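PDB 1ZW0: type III secretion protein from Yersinia pestis, which serves with YscG as a chaperone of the type III secretion system, keeping the needle protein YscF from polymerising prematurely in the cytoplasm. Local coordinates for residues Q20-L25 / A50-I55. Sequence-based numbering, arbitrary orientation. Where two conformers were deposited one is given.
Sequences QLEMAL and ALESAI
L25 and I55 reach for each other end to end, CD1 of L25 lying 3.9 Å from CD1 of I55. The same I55 methyl also rests against L21, 3.7 Å from its CD2, so that one isoleucine tip packs on two leucines a helical turn apart. L21 gets there with CG anti to its backbone nitrogen (chi1 -173°). L51 adds a looser touch, its CB 4.3 Å from L25 CD1. I55 and L51 each have a second conformer, and their distances hold for one of the two.

Along one flank of this apolar seam the carboxylates of E22 and E52 meet with their planes only 25° apart. The model sets their OE1 atoms closer than can be relied on, so nothing is read into that approach. Both chains bend at chi2, which folds the acids over the seam: E22 OE2 lies 3.3 Å from I55 CG2. Each of two waters spans from one acid's carboxylate to the other's backbone: one bridges E22 OE2 and E52 O, the other E52 OE2 and E22 O.

The segments run antiparallel at 164°, their axes 11.3 Å apart, near the middle of the hairpin formed by helices 2-32 and 38-62. The second subunit packs its T18 on L21 and its V61 on L51.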
loop_
_atom_site.group_PDB
_atom_site.type_symbol
_atom_site.label_atom_id
_atom_site.label_comp_id
_atom_site.label_asym_id
_atom_site.label_seq_id
_atom_site.Cartn_x
_atom_site.Cartn_y
_atom_site.Cartn_z
ATOM N N GLN A 20 5.963 4.083 5.037
ATOM C CA GLN A 20 6.987 4.074 3.956
ATOM C C GLN A 20 6.319 4.276 2.594
ATOM O O GLN A 20 6.847 5.044 1.764
ATOM C CB GLN A 20 7.718 2.772 3.955
ATOM C CG GLN A 20 8.575 2.464 5.187
ATOM C CD GLN A 20 9.165 1.046 5.171
ATOM O OE1 GLN A 20 9.808 0.636 4.178
ATOM N NE2 GLN A 20 8.995 0.292 6.268
ATOM N N LEU A 21 5.182 3.605 2.345
ATOM C CA LEU A 21 4.447 3.814 1.102
ATOM C C LEU A 21 4.033 5.276 0.886
ATOM O O LEU A 21 4.204 5.850 -0.211
ATOM C CB LEU A 21 3.197 2.924 1.016
ATOM C CG LEU A 21 2.384 2.866 -0.266
ATOM C CD1 LEU A 21 3.374 2.684 -1.473
ATOM C CD2 LEU A 21 1.331 1.718 -0.239
ATOM N N GLU A 22 3.510 5.892 1.921
ATOM C CA GLU A 22 3.071 7.274 1.832
ATOM C C GLU A 22 4.236 8.181 1.498
ATOM O O GLU A 22 4.116 9.042 0.625
ATOM C CB GLU A 22 2.377 7.711 3.140
ATOM C CG GLU A 22 1.051 7.049 3.431
ATOM C CD GLU A 22 -0.131 7.571 2.653
ATOM O OE1 GLU A 22 0.081 8.146 1.571
ATOM O OE2 GLU A 22 -1.313 7.413 3.137
ATOM N N MET A 23 5.391 7.956 2.123
ATOM C CA MET A 23 6.597 8.712 1.770
ATOM C C MET A 23 7.030 8.515 0.315
ATOM O O MET A 23 7.363 9.455 -0.358
ATOM C CB MET A 23 7.775 8.332 2.685
ATOM C CG MET A 23 7.540 8.745 4.164
ATOM S SD MET A 23 7.554 10.555 4.289
ATOM C CE MET A 23 5.848 11.099 3.835
ATOM N N ALA A 24 6.979 7.284 -0.177
ATOM C CA ALA A 24 7.353 7.012 -1.552
ATOM C C ALA A 24 6.363 7.633 -2.568
ATOM O O ALA A 24 6.721 8.078 -3.681
ATOM C CB ALA A 24 7.404 5.467 -1.755
ATOM N N LEU A 25 5.099 7.632 -2.206
ATOM C CA LEU A 25 4.088 8.309 -3.034
ATOM C C LEU A 25 4.334 9.831 -3.064
ATOM O O LEU A 25 4.185 10.460 -4.084
ATOM C CB LEU A 25 2.677 8.013 -2.521
ATOM C CG LEU A 25 2.226 6.596 -2.859
ATOM C CD1 LEU A 25 0.939 6.248 -2.133
ATOM C CD2 LEU A 25 1.943 6.469 -4.321
ATOM N N ALA A 50 -6.349 6.588 -6.109
ATOM C CA ALA A 50 -6.844 5.230 -5.749
ATOM C C ALA A 50 -5.932 4.590 -4.733
ATOM O O ALA A 50 -6.371 3.900 -3.814
ATOM C CB ALA A 50 -7.023 4.362 -6.972
ATOM N N LEU A 51 -4.631 4.836 -4.853
ATOM C CA LEU A 51 -3.696 4.228 -3.951
ATOM C C LEU A 51 -3.860 4.780 -2.554
ATOM O O LEU A 51 -3.822 4.047 -1.575
ATOM C CB LEU A 51 -2.260 4.553 -4.404
ATOM C CG LEU A 51 -1.556 3.513 -5.354
ATOM C CD1 LEU A 51 -1.707 1.965 -4.830
ATOM C CD2 LEU A 51 -1.769 3.664 -6.971
ATOM N N GLU A 52 -4.024 6.100 -2.472
ATOM C CA GLU A 52 -4.156 6.685 -1.163
ATOM C C GLU A 52 -5.505 6.200 -0.556
ATOM O O GLU A 52 -5.568 5.992 0.609
ATOM C CB GLU A 52 -4.171 8.186 -1.261
ATOM C CG GLU A 52 -2.910 8.808 -1.839
ATOM C CD GLU A 52 -1.752 8.829 -0.898
ATOM O OE1 GLU A 52 -1.777 8.206 0.208
ATOM O OE2 GLU A 52 -0.740 9.443 -1.311
ATOM N N SER A 53 -6.524 6.049 -1.376
ATOM C CA SER A 53 -7.829 5.544 -0.818
ATOM C C SER A 53 -7.654 4.107 -0.358
ATOM O O SER A 53 -8.202 3.700 0.677
ATOM C CB SER A 53 -8.863 5.594 -1.885
ATOM O OG SER A 53 -9.082 6.905 -2.328
ATOM N N ALA A 54 -6.834 3.309 -1.071
ATOM C CA ALA A 54 -6.581 1.929 -0.575
ATOM C C ALA A 54 -5.841 1.929 0.716
ATOM O O ALA A 54 -6.085 1.167 1.663
ATOM C CB ALA A 54 -5.920 1.093 -1.656
ATOM N N ILE A 55 -4.906 2.850 0.870
ATOM C CA ILE A 55 -4.272 2.957 2.136
ATOM C C ILE A 55 -5.207 3.362 3.265
ATOM O O ILE A 55 -5.125 2.803 4.367
ATOM C CB ILE A 55 -3.021 3.940 2.043
ATOM C CG1 ILE A 55 -1.946 3.327 1.091
ATOM C CG2 ILE A 55 -2.536 4.311 3.428
ATOM C CD1 ILE A 55 -0.949 4.437 0.778
HETATM O O HOH W 1 -4.197 7.476 2.602
HETATM O O HOH W 2 1.593 10.277 0.121
#